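Local structure of phosphatidylethanolamine-binding protein (Plasmodium vivax, 2GZQ) at residues A[63-69]-A[109-115]; A[156-160]-A[171-175]; A[123-127]-A[164-169]; A[95-99]-A[175-179]. The protein probably binds phosphatidylethanolamine or related phospholipid head groups, as a malaria-parasite member of the phosphatidylethanolamine-binding protein family. All blocks are in the same frame, centred on the assembly; numbering follows the deposited sequence.

All four contacts are partly buried. Interaction 1 joins two strands of the four-stranded antiparallel sheet by regular backbone pairing; Ile67, Leu112 and Phe69 are buried, while the charged Lys68 and Glu111 lie on the exposed face. Its centre lies about 24 Å from that of interaction 4, on opposite sides of the chain's centre. Interactions 2 and 3 both secure the long loop between strand 138-148 and the left-handed turn at 171-174, the first through one asparagine amide, the second through an arginine that donates to Pro125 O and is held by a glutamate of its own loop. Interaction 4 shares Cys175 with interaction 2 and ties the next helix to the loop before strand 99-107 through an aspartate carboxylate.

Interaction 1: residues A[63-69]-A[109-115]; sequences VPRNIKF and SKELVKG
The carbonyl oxygen of Leu112 is held twice: Ile67 N donates to Leu112 O over 2.9 Å, and so does a water. That water also donates to Pro64 O and accepts from Gly115 N, tying together the ends of the two segments. The pairing adds strand 111-113, an outermost strand of the antiparallel four-stranded sheet, beside strand 66-69 (169° between their directions). Leu112 N returns a bond to Ile67 O, and Phe69 N reaches Lys110 O at 2.8 Å. Where Arg65 and Asn66 form a classic beta bulge opposite Ser42, Lys114 N meets Arg65 O at 2.9 Å from above the carbonyl plane, 45° out of it. Ile67 and Leu112 share the sheet face that packs inward, Ile67 resting on Trp102, while the Phe69 ring turns its edge to the backbone, CD2 lying 3.4 Å from Ser109 O. Asn66, Lys68, Glu111 and Val113 occupy the other face. In the conformer described, the extended Lys68 chain runs alongside Glu111, and Lys68 NZ makes a long salt bridge to Glu111 OE2. Asn66 OD1 lies 4.1 Å from Glu111 OE2, with a water donating one proton to each oxygen.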
loop_
_atom_site.group_PDB
_atom_site.type_symbol
_atom_site.label_atom_id
_atom_site.label_comp_id
_atom_site.label_asym_id
_atom_site.label_seq_id
_atom_site.Cartn_x
_atom_site.Cartn_y
_atom_site.Cartn_z
ATOM N N VAL A 63 -2.369 -9.013 8.798
ATOM C CA VAL A 63 -1.442 -8.700 7.727
ATOM C C VAL A 63 -1.404 -9.855 6.736
ATOM O O VAL A 63 -1.532 -11.012 7.124
ATOM C CB VAL A 63 -0.065 -8.374 8.319
ATOM C CG1 VAL A 63 0.625 -9.597 8.867
ATOM C CG2 VAL A 63 0.828 -7.682 7.327
ATOM N N PRO A 64 -1.275 -9.580 5.441
ATOM C CA PRO A 64 -1.182 -10.703 4.503
ATOM C C PRO A 64 -0.155 -11.742 4.911
ATOM O O PRO A 64 0.973 -11.394 5.261
ATOM C CB PRO A 64 -0.803 -10.019 3.199
ATOM C CG PRO A 64 -1.486 -8.676 3.291
ATOM C CD PRO A 64 -1.302 -8.279 4.741
ATOM N N ARG A 65 -0.510 -13.015 4.833
ATOM C CA ARG A 65 0.408 -14.063 5.227
ATOM C C ARG A 65 1.594 -14.132 4.258
ATOM O O ARG A 65 2.713 -14.424 4.677
ATOM C CB ARG A 65 -0.307 -15.415 5.283
ATOM C CG ARG A 65 0.550 -16.508 5.881
ATOM C CD ARG A 65 -0.212 -17.797 6.117
ATOM N NE ARG A 65 0.661 -18.854 6.645
ATOM C CZ ARG A 65 0.266 -20.102 6.871
ATOM N NH1 ARG A 65 1.107 -20.997 7.345
ATOM N NH2 ARG A 65 -0.979 -20.458 6.624
ATOM N N ASN A 66 1.338 -13.983 2.965
ATOM C CA ASN A 66 2.390 -14.147 1.966
ATOM C C ASN A 66 2.353 -13.058 0.931
ATOM O O ASN A 66 1.317 -12.856 0.277
ATOM C CB ASN A 66 2.287 -15.496 1.261
ATOM C CG ASN A 66 2.679 -16.608 2.144
ATOM O OD1 ASN A 66 3.858 -16.847 2.367
ATOM N ND2 ASN A 66 1.690 -17.276 2.695
ATOM N N ILE A 67 3.473 -12.360 0.764
ATOM C CA ILE A 67 3.655 -11.427 -0.315
ATOM C C ILE A 67 4.907 -11.836 -1.044
ATOM O O ILE A 67 5.876 -12.263 -0.416
ATOM C CB ILE A 67 3.741 -9.995 0.200
ATOM C CG1 ILE A 67 2.406 -9.581 0.805
ATOM C CG2 ILE A 67 4.167 -9.036 -0.905
ATOM C CD1 ILE A 67 2.412 -8.235 1.460
ATOM N N LYS A 68 4.868 -11.790 -2.366
ATOM C CA LYS A 68 6.035 -12.150 -3.183
ATOM C C LYS A 68 6.255 -11.122 -4.263
ATOM O O LYS A 68 5.314 -10.668 -4.899
ATOM C CB LYS A 68 5.838 -13.494 -3.872
ATOM C CG LYS A 68 5.690 -14.643 -2.901
ATOM C CD LYS A 68 5.605 -16.016 -3.588
ATOM C CE LYS A 68 5.178 -17.100 -2.594
ATOM N NZ LYS A 68 5.685 -18.455 -2.978
ATOM N N PHE A 69 7.507 -10.775 -4.466
ATOM C CA PHE A 69 7.910 -9.790 -5.456
ATOM C C PHE A 69 8.627 -10.484 -6.602
ATOM O O PHE A 69 9.378 -11.437 -6.380
ATOM C CB PHE A 69 8.840 -8.731 -4.823
ATOM C CG PHE A 69 8.297 -8.148 -3.563
ATOM C CD1 PHE A 69 7.204 -7.317 -3.591
ATOM C CD2 PHE A 69 8.842 -8.484 -2.340
ATOM C CE1 PHE A 69 6.674 -6.794 -2.423
ATOM C CE2 PHE A 69 8.298 -7.990 -1.169
ATOM C CZ PHE A 69 7.220 -7.125 -1.226
ATOM N N SER A 109 14.037 -9.000 0.474
ATOM C CA SER A 109 13.807 -10.382 0.013
ATOM C C SER A 109 12.668 -10.430 -1.002
ATOM O O SER A 109 11.740 -9.629 -0.907
ATOM C CB SER A 109 13.375 -11.250 1.198
ATOM O OG SER A 109 12.982 -12.551 0.767
ATOM N N LYS A 110 12.670 -11.401 -1.913
ATOM C CA LYS A 110 11.540 -11.567 -2.817
ATOM C C LYS A 110 10.287 -12.054 -2.122
ATOM O O LYS A 110 9.253 -12.143 -2.743
ATOM C CB LYS A 110 11.859 -12.556 -3.927
ATOM C CG LYS A 110 12.717 -11.989 -5.008
ATOM C CD LYS A 110 13.199 -13.083 -5.899
ATOM C CE LYS A 110 12.145 -13.487 -6.889
ATOM N NZ LYS A 110 12.744 -14.308 -7.977
ATOM N N GLU A 111 10.380 -12.416 -0.848
ATOM C CA GLU A 111 9.237 -12.979 -0.113
ATOM C C GLU A 111 9.106 -12.262 1.223
ATOM O O GLU A 111 10.111 -12.057 1.931
ATOM C CB GLU A 111 9.432 -14.473 0.139
ATOM C CG GLU A 111 8.689 -15.360 -0.815
ATOM C CD GLU A 111 8.473 -16.737 -0.242
ATOM O OE1 GLU A 111 9.450 -17.519 -0.205
ATOM O OE2 GLU A 111 7.334 -17.033 0.183
ATOM N N LEU A 112 7.885 -11.874 1.568
ATOM C CA LEU A 112 7.581 -11.313 2.876
ATOM C C LEU A 112 6.490 -12.148 3.476
ATOM O O LEU A 112 5.404 -12.215 2.937
ATOM C CB LEU A 112 7.141 -9.849 2.753
ATOM C CG LEU A 112 7.014 -9.046 4.056
ATOM C CD1 LEU A 112 8.397 -8.864 4.669
ATOM C CD2 LEU A 112 6.351 -7.712 3.815
ATOM N N VAL A 113 6.799 -12.767 4.610
ATOM C CA VAL A 113 5.900 -13.706 5.274
ATOM C C VAL A 113 5.421 -13.082 6.576
ATOM O O VAL A 113 6.213 -12.667 7.406
ATOM C CB VAL A 113 6.602 -15.051 5.543
ATOM C CG1 VAL A 113 5.619 -16.045 6.164
ATOM C CG2 VAL A 113 7.205 -15.584 4.254
ATOM N N LYS A 114 4.111 -12.947 6.704
ATOM C CA LYS A 114 3.491 -12.325 7.875
ATOM C C LYS A 114 4.028 -10.922 8.133
ATOM O O LYS A 114 4.102 -10.474 9.281
ATOM C CB LYS A 114 3.667 -13.195 9.120
ATOM C CG LYS A 114 2.882 -14.468 9.060
ATOM C CD LYS A 114 2.676 -15.089 10.442
ATOM C CE LYS A 114 2.004 -16.438 10.332
ATOM N NZ LYS A 114 1.713 -17.053 11.660
ATOM N N GLY A 115 4.371 -10.212 7.063
ATOM C CA GLY A 115 4.523 -8.783 7.133
ATOM C C GLY A 115 5.839 -8.248 7.650
ATOM O O GLY A 115 5.984 -7.027 7.743
HETATM O O HOH W 1 3.531 -10.591 4.355
HETATM O O HOH W 2 5.701 -15.276 0.585
HETATM O O HOH W 3 6.175 -18.517 2.483
#

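Interaction 2: residues A[156-160]-A[171-175]; sequences TGVPL and KFNNC
A left-handed helical turn at 171-174, probably the left-handed helix proposed as part of a functional motif, is fastened here to the loop that follows strand 138-148. All four of its residues have positive phi, and Cys175 N closes the turn on Phe172 O. The main polar link comes from Asn173. Its CG stands anti to the backbone N (chi1 -164°), which carries the amide out toward the loop, and Asn173 ND2 donates to Gly157 O over 2.8 Å. The bond is fairly straight, 161° at the hydrogen; the oxygen lies near the amide plane, although the donor is tilted 31° from the carbonyl plane of Gly157. The other end of the amide is used too, since Asn173 OD1 accepts from Thr168 N, so that both bonds fix the rotation of the group and tie two parts of one loop to the turn. Beside this bond the packing is apolar. Val158 CG2 approaches the edge of the Phe172 ring in its plane, 3.8 Å from CE1, while the same ring meets Phe82 edge-to-face. In the conformer described, Cys175 SG lies 3.5 Å from Gly157 CA, possible because Gly157 has no CB, which would run into the sulfur. A side-chain amide that bonds to two separate points of one loop thus braces a left-handed helix, a rare backbone form taken here by four successive non-glycine residues.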
loop_
_atom_site.group_PDB
_atom_site.type_symbol
_atom_site.label_atom_id
_atom_site.label_comp_id
_atom_site.label_asym_id
_atom_site.label_seq_id
_atom_site.Cartn_x
_atom_site.Cartn_y
_atom_site.Cartn_z
ATOM N N THR A 156 10.436 11.153 5.989
ATOM C CA THR A 156 9.768 12.378 6.361
ATOM C C THR A 156 8.254 12.168 6.254
ATOM O O THR A 156 7.784 11.693 5.221
ATOM C CB THR A 156 10.267 13.503 5.444
ATOM O OG1 THR A 156 11.695 13.605 5.583
ATOM C CG2 THR A 156 9.591 14.828 5.778
ATOM N N GLY A 157 7.502 12.525 7.294
ATOM C CA GLY A 157 6.060 12.342 7.291
ATOM C C GLY A 157 5.581 11.073 7.973
ATOM O O GLY A 157 4.409 10.971 8.374
ATOM N N VAL A 158 6.473 10.095 8.120
ATOM C CA VAL A 158 6.123 8.818 8.694
ATOM C C VAL A 158 7.219 8.393 9.675
ATOM O O VAL A 158 8.093 7.567 9.357
ATOM C CB VAL A 158 5.912 7.727 7.627
ATOM C CG1 VAL A 158 5.232 6.537 8.265
ATOM C CG2 VAL A 158 5.078 8.226 6.463
ATOM N N PRO A 159 7.168 8.964 10.878
ATOM C CA PRO A 159 8.275 8.688 11.778
ATOM C C PRO A 159 8.269 7.287 12.330
ATOM O O PRO A 159 7.293 6.556 12.191
ATOM C CB PRO A 159 8.082 9.706 12.903
ATOM C CG PRO A 159 7.193 10.748 12.329
ATOM C CD PRO A 159 6.251 9.949 11.456
ATOM N N LEU A 160 9.384 6.908 12.904
ATOM C CA LEU A 160 9.422 5.633 13.605
ATOM C C LEU A 160 8.269 5.518 14.569
ATOM O O LEU A 160 7.870 6.461 15.247
ATOM C CB LEU A 160 10.726 5.440 14.341
ATOM C CG LEU A 160 11.993 5.468 13.489
ATOM C CD1 LEU A 160 13.199 5.528 14.362
ATOM C CD2 LEU A 160 12.042 4.276 12.574
ATOM N N LYS A 171 -5.824 10.714 6.138
ATOM C CA LYS A 171 -5.005 11.658 5.346
ATOM C C LYS A 171 -3.508 11.378 5.530
ATOM O O LYS A 171 -2.669 12.284 5.642
ATOM C CB LYS A 171 -5.344 13.120 5.668
ATOM C CG LYS A 171 -6.725 13.554 5.275
ATOM C CD LYS A 171 -6.989 15.013 5.696
ATOM C CE LYS A 171 -8.410 15.430 5.531
ATOM N NZ LYS A 171 -8.557 16.829 6.043
ATOM N N PHE A 172 -3.170 10.096 5.551
ATOM C CA PHE A 172 -1.810 9.598 5.547
ATOM C C PHE A 172 -0.930 10.336 6.556
ATOM O O PHE A 172 0.047 10.996 6.218
ATOM C CB PHE A 172 -1.213 9.566 4.137
ATOM C CG PHE A 172 -0.185 8.490 3.946
ATOM C CD1 PHE A 172 1.062 8.573 4.536
ATOM C CD2 PHE A 172 -0.488 7.343 3.238
ATOM C CE1 PHE A 172 1.999 7.563 4.369
ATOM C CE2 PHE A 172 0.449 6.315 3.092
ATOM C CZ PHE A 172 1.690 6.429 3.649
ATOM N N ASN A 173 -1.310 10.232 7.814
ATOM C CA ASN A 173 -0.565 10.869 8.898
ATOM C C ASN A 173 -0.377 12.338 8.681
ATOM O O ASN A 173 0.668 12.909 8.964
ATOM C CB ASN A 173 0.781 10.211 9.154
ATOM C CG ASN A 173 1.342 10.616 10.496
ATOM O OD1 ASN A 173 0.565 10.803 11.423
ATOM N ND2 ASN A 173 2.680 10.845 10.593
ATOM N N ASN A 174 -1.426 12.980 8.197
ATOM C CA ASN A 174 -1.433 14.414 7.900
ATOM C C ASN A 174 -0.402 14.791 6.831
ATOM O O ASN A 174 0.095 15.928 6.832
ATOM C CB ASN A 174 -1.203 15.245 9.180
ATOM C CG ASN A 174 -2.398 15.234 10.117
ATOM O OD1 ASN A 174 -2.242 15.136 11.330
ATOM N ND2 ASN A 174 -3.582 15.294 9.549
ATOM N N CYS A 175 -0.085 13.858 5.932
ATOM C CA CYS A 175 0.686 14.178 4.727
ATOM C C CYS A 175 -0.144 14.007 3.452
ATOM O O CYS A 175 0.393 14.088 2.325
ATOM C CB CYS A 175 1.949 13.333 4.639
ATOM S SG CYS A 175 3.052 13.536 6.047
#

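Interaction 3: residues A[123-127]-A[164-169]; sequences LLPYV and EHYITR
In the conformer described, Arg169 reaches Val127 and Pro125 with a chain stretched out as far as NE. Its CB packs against the ring of Tyr99, and its CD passes 3.9 Å from Val127 CG2. Beyond that, NE donates to Glu164 OE1 over 2.8 Å. The guanidinium plane contains this bond and the one from Arg169 NH2 to Glu164 OE2, 3.0 Å long, so the side of the arginine carrying NE and NH2 grips the carboxylate at both oxygens, each met on its syn side, somewhat out of the carboxylate plane. This salt bridge closes the 164-169 loop on itself, and Glu164 OE2 is bonded to Tyr161 OH besides. The loop so shaped lies against the end of strand 121-124, an outermost strand of the mixed six-stranded sheet, where a classic beta bulge places Leu123 and Leu124 opposite Ala103. At the tip, Arg169 NH2 also donates to Pro125 O over 2.7 Å, meeting a lone pair of that oxygen in the carbonyl plane, with the oxygen tilted 23° from the guanidinium plane. Arg169 NH1 reaches the same oxygen only weakly, at 3.2 Å, and donates to Val100 O on strand 99-107. The branches of Val127 lie over one face of the guanidinium group, CG1 3.8 Å from CZ of Arg169. Leu124 and Ile167 run alongside in opposing directions, Leu124 CD2 coming within 3.7 Å of Ile167 CG1.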
loop_
_atom_site.group_PDB
_atom_site.type_symbol
_atom_site.label_atom_id
_atom_site.label_comp_id
_atom_site.label_asym_id
_atom_site.label_seq_id
_atom_site.Cartn_x
_atom_site.Cartn_y
_atom_site.Cartn_z
ATOM N N LEU A 123 6.700 0.933 10.219
ATOM C CA LEU A 123 6.460 2.334 10.516
ATOM C C LEU A 123 5.014 2.561 10.964
ATOM O O LEU A 123 4.730 3.374 11.813
ATOM C CB LEU A 123 6.760 3.180 9.280
ATOM C CG LEU A 123 8.205 3.175 8.811
ATOM C CD1 LEU A 123 8.303 3.880 7.439
ATOM C CD2 LEU A 123 9.106 3.826 9.803
ATOM N N LEU A 124 4.090 1.788 10.395
ATOM C CA LEU A 124 2.695 1.758 10.839
ATOM C C LEU A 124 2.226 0.306 10.814
ATOM O O LEU A 124 2.126 -0.282 9.725
ATOM C CB LEU A 124 1.805 2.612 9.934
ATOM C CG LEU A 124 2.129 4.106 9.978
ATOM C CD1 LEU A 124 1.421 4.821 8.831
ATOM C CD2 LEU A 124 1.706 4.722 11.318
ATOM N N PRO A 125 1.897 -0.267 11.991
ATOM C CA PRO A 125 1.538 -1.668 11.959
ATOM C C PRO A 125 0.182 -1.872 11.282
ATOM O O PRO A 125 -0.691 -0.997 11.311
ATOM C CB PRO A 125 1.485 -2.058 13.436
ATOM C CG PRO A 125 1.201 -0.785 14.166
ATOM C CD PRO A 125 1.812 0.308 13.347
ATOM N N TYR A 126 0.012 -3.036 10.678
ATOM C CA TYR A 126 -1.185 -3.363 9.917
ATOM C C TYR A 126 -2.440 -3.199 10.745
ATOM O O TYR A 126 -2.546 -3.788 11.838
ATOM C CB TYR A 126 -1.088 -4.815 9.425
ATOM C CG TYR A 126 -2.253 -5.205 8.559
ATOM C CD1 TYR A 126 -2.222 -5.020 7.199
ATOM C CD2 TYR A 126 -3.400 -5.749 9.119
ATOM C CE1 TYR A 126 -3.278 -5.390 6.402
ATOM C CE2 TYR A 126 -4.492 -6.101 8.330
ATOM C CZ TYR A 126 -4.433 -5.893 6.968
ATOM O OH TYR A 126 -5.505 -6.213 6.142
ATOM N N VAL A 127 -3.424 -2.492 10.200
ATOM C CA VAL A 127 -4.790 -2.552 10.700
ATOM C C VAL A 127 -5.676 -2.779 9.500
ATOM O O VAL A 127 -5.490 -2.153 8.445
ATOM C CB VAL A 127 -5.188 -1.275 11.450
ATOM C CG1 VAL A 127 -4.285 -1.051 12.649
ATOM C CG2 VAL A 127 -5.177 -0.066 10.526
ATOM N N GLU A 164 -0.236 4.500 18.358
ATOM C CA GLU A 164 -1.265 5.224 17.652
ATOM C C GLU A 164 -1.454 6.651 18.145
ATOM O O GLU A 164 -1.956 7.502 17.405
ATOM C CB GLU A 164 -2.579 4.472 17.721
ATOM C CG GLU A 164 -2.543 3.095 17.081
ATOM C CD GLU A 164 -2.210 3.107 15.592
ATOM O OE1 GLU A 164 -2.961 3.722 14.813
ATOM O OE2 GLU A 164 -1.203 2.472 15.191
ATOM N N HIS A 165 -1.037 6.987 19.355
ATOM C CA HIS A 165 -1.217 8.344 19.859
ATOM C C HIS A 165 -0.405 9.357 19.078
ATOM O O HIS A 165 -0.754 10.544 19.037
ATOM C CB HIS A 165 -0.839 8.427 21.338
ATOM C CG HIS A 165 -0.875 9.817 21.880
ATOM N ND1 HIS A 165 -2.057 10.463 22.181
ATOM C CD2 HIS A 165 0.118 10.704 22.148
ATOM C CE1 HIS A 165 -1.789 11.681 22.621
ATOM N NE2 HIS A 165 -0.478 11.852 22.609
ATOM N N TYR A 166 0.664 8.921 18.433
ATOM C CA TYR A 166 1.614 9.852 17.857
ATOM C C TYR A 166 1.442 10.019 16.353
ATOM O O TYR A 166 2.167 10.795 15.745
ATOM C CB TYR A 166 3.053 9.449 18.205
ATOM C CG TYR A 166 3.342 9.583 19.694
ATOM C CD1 TYR A 166 3.345 8.455 20.501
ATOM C CD2 TYR A 166 3.573 10.811 20.276
ATOM C CE1 TYR A 166 3.593 8.549 21.848
ATOM C CE2 TYR A 166 3.833 10.912 21.638
ATOM C CZ TYR A 166 3.827 9.774 22.406
ATOM O OH TYR A 166 4.071 9.856 23.767
ATOM N N ILE A 167 0.495 9.303 15.759
ATOM C CA ILE A 167 0.213 9.376 14.342
ATOM C C ILE A 167 -1.284 9.361 14.106
ATOM O O ILE A 167 -2.060 9.107 15.017
ATOM C CB ILE A 167 0.928 8.221 13.551
ATOM C CG1 ILE A 167 0.592 6.836 14.093
ATOM C CG2 ILE A 167 2.424 8.437 13.575
ATOM C CD1 ILE A 167 -0.751 6.287 13.688
ATOM N N THR A 168 -1.697 9.641 12.882
ATOM C CA THR A 168 -3.074 9.412 12.485
ATOM C C THR A 168 -3.063 8.653 11.171
ATOM O O THR A 168 -2.209 8.868 10.327
ATOM C CB THR A 168 -3.905 10.690 12.355
ATOM O OG1 THR A 168 -5.244 10.313 11.975
ATOM C CG2 THR A 168 -3.318 11.676 11.381
ATOM N N ARG A 169 -4.000 7.731 10.985
ATOM C CA ARG A 169 -4.072 7.028 9.714
ATOM C C ARG A 169 -4.901 7.763 8.670
ATOM O O ARG A 169 -4.822 7.449 7.499
ATOM C CB ARG A 169 -4.535 5.596 9.948
ATOM C CG ARG A 169 -3.517 4.835 10.767
ATOM C CD ARG A 169 -4.060 3.567 11.376
ATOM N NE ARG A 169 -3.015 2.871 12.127
ATOM C CZ ARG A 169 -2.198 1.958 11.622
ATOM N NH1 ARG A 169 -2.295 1.564 10.353
ATOM N NH2 ARG A 169 -1.268 1.426 12.399
#

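Interaction 4: residues A[95-99]-A[175-179]; sequences DGRDY and CQSAY
With chi1 at -70° and chi2 at -27°, Asp98 swings its carboxylate beside its own backbone N and aims OD2 at the chain around Ser177 and Ala178. Ala178 N donates to Asp98 OD2 over 2.9 Å, and the oxygen answers with its anti lone pair, the one turned away from OD1. Ser177 CA lies 3.3 Å from the same oxygen, and the CB atoms of Ser177 and Ala178 also lie close to it. On the backbone side, Asp98 N bonds to Gln176 O, almost head-on to the carbonyl, at 2.9 Å. The peptide bond before Asp98 is cis, and Arg97 O is thereby brought to 3.1 Å from Gln176 O, two acceptors facing each other without a bond. The contact joins the loop before strand 99-107 to the start of helix 178-184, where Ser177 is the N-cap and its OG accepts from Asn180 N. A water extends the reach of the carboxylate, accepting from Tyr179 N at 2.9 Å and lying 2.8 Å from Asp98 OD2. Asp98 thus helps to satisfy N-H groups of the first turn, directly at Ala178 and probably through water at Tyr179, and the positive end of the helix would be expected to favour the negative charge of its carboxylate.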
loop_
_atom_site.group_PDB
_atom_site.type_symbol
_atom_site.label_atom_id
_atom_site.label_comp_id
_atom_site.label_asym_id
_atom_site.label_seq_id
_atom_site.Cartn_x
_atom_site.Cartn_y
_atom_site.Cartn_z
ATOM N N ASP A 95 -13.235 11.815 2.162
ATOM C CA ASP A 95 -12.671 12.953 2.856
ATOM C C ASP A 95 -11.400 12.626 3.619
ATOM O O ASP A 95 -10.625 13.529 3.949
ATOM C CB ASP A 95 -13.690 13.505 3.856
ATOM C CG ASP A 95 -14.880 14.173 3.197
ATOM O OD1 ASP A 95 -14.829 14.447 1.980
ATOM O OD2 ASP A 95 -15.869 14.435 3.915
ATOM N N GLY A 96 -11.195 11.357 3.915
ATOM C CA GLY A 96 -9.989 10.893 4.606
ATOM C C GLY A 96 -8.904 10.300 3.716
ATOM O O GLY A 96 -7.900 9.787 4.227
ATOM N N ARG A 97 -9.091 10.405 2.398
ATOM C CA ARG A 97 -8.106 9.912 1.369
ATOM C C ARG A 97 -6.721 10.495 1.763
ATOM O O ARG A 97 -6.606 11.719 1.916
ATOM C CB ARG A 97 -8.485 10.474 -0.049
ATOM C CG ARG A 97 -7.445 10.133 -1.193
ATOM C CD ARG A 97 -7.973 10.543 -2.518
ATOM N NE ARG A 97 -9.125 9.732 -2.886
ATOM C CZ ARG A 97 -9.869 9.902 -3.971
ATOM N NH1 ARG A 97 -9.590 10.866 -4.826
ATOM N NH2 ARG A 97 -10.884 9.082 -4.198
ATOM N N ASP A 98 -5.632 9.737 1.798
ATOM C CA ASP A 98 -5.546 8.267 1.833
ATOM C C ASP A 98 -5.558 7.805 3.282
ATOM O O ASP A 98 -4.806 8.319 4.113
ATOM C CB ASP A 98 -4.208 7.820 1.255
ATOM C CG ASP A 98 -4.085 8.038 -0.238
ATOM O OD1 ASP A 98 -5.124 8.043 -0.919
ATOM O OD2 ASP A 98 -2.934 8.146 -0.724
ATOM N N TYR A 99 -6.365 6.816 3.619
ATOM C CA TYR A 99 -6.249 6.156 4.925
ATOM C C TYR A 99 -5.131 5.134 4.841
ATOM O O TYR A 99 -5.133 4.292 3.940
ATOM C CB TYR A 99 -7.581 5.498 5.294
ATOM C CG TYR A 99 -7.621 4.930 6.691
ATOM C CD1 TYR A 99 -8.143 5.661 7.741
ATOM C CD2 TYR A 99 -7.086 3.710 6.954
ATOM C CE1 TYR A 99 -8.160 5.128 9.033
ATOM C CE2 TYR A 99 -7.088 3.180 8.249
ATOM C CZ TYR A 99 -7.634 3.904 9.258
ATOM O OH TYR A 99 -7.616 3.361 10.538
ATOM N N CYS A 175 -0.085 13.858 5.932
ATOM C CA CYS A 175 0.686 14.178 4.727
ATOM C C CYS A 175 -0.144 14.007 3.452
ATOM O O CYS A 175 0.393 14.088 2.325
ATOM C CB CYS A 175 1.949 13.333 4.639
ATOM S SG CYS A 175 3.052 13.536 6.047
ATOM N N GLN A 176 -1.432 13.786 3.655
ATOM C CA GLN A 176 -2.472 13.754 2.630
ATOM C C GLN A 176 -2.492 12.425 1.874
ATOM O O GLN A 176 -3.485 11.717 1.946
ATOM C CB GLN A 176 -2.398 14.963 1.710
ATOM C CG GLN A 176 -2.267 16.265 2.476
ATOM C CD GLN A 176 -3.278 16.407 3.600
ATOM O OE1 GLN A 176 -4.473 16.258 3.379
ATOM N NE2 GLN A 176 -2.798 16.741 4.805
ATOM N N SER A 177 -1.420 12.078 1.167
ATOM C CA SER A 177 -1.434 10.916 0.298
ATOM C C SER A 177 -0.142 10.134 0.341
ATOM O O SER A 177 0.926 10.701 0.625
ATOM C CB SER A 177 -1.706 11.322 -1.141
ATOM O OG SER A 177 -0.634 12.042 -1.692
ATOM N N ALA A 178 -0.246 8.850 0.023
ATOM C CA ALA A 178 0.932 8.018 -0.143
ATOM C C ALA A 178 1.856 8.602 -1.208
ATOM O O ALA A 178 3.054 8.672 -1.016
ATOM C CB ALA A 178 0.530 6.632 -0.513
ATOM N N TYR A 179 1.293 9.016 -2.338
ATOM C CA TYR A 179 2.105 9.548 -3.415
ATOM C C TYR A 179 2.902 10.761 -2.908
ATOM O O TYR A 179 4.083 10.927 -3.215
ATOM C CB TYR A 179 1.202 9.938 -4.593
ATOM C CG TYR A 179 2.007 10.490 -5.752
ATOM C CD1 TYR A 179 2.201 11.855 -5.912
ATOM C CD2 TYR A 179 2.638 9.636 -6.654
ATOM C CE1 TYR A 179 2.971 12.349 -6.935
ATOM C CE2 TYR A 179 3.396 10.133 -7.691
ATOM C CZ TYR A 179 3.565 11.485 -7.814
ATOM O OH TYR A 179 4.297 12.023 -8.844
HETATM O O HOH W 4 -1.374 8.165 -3.067
#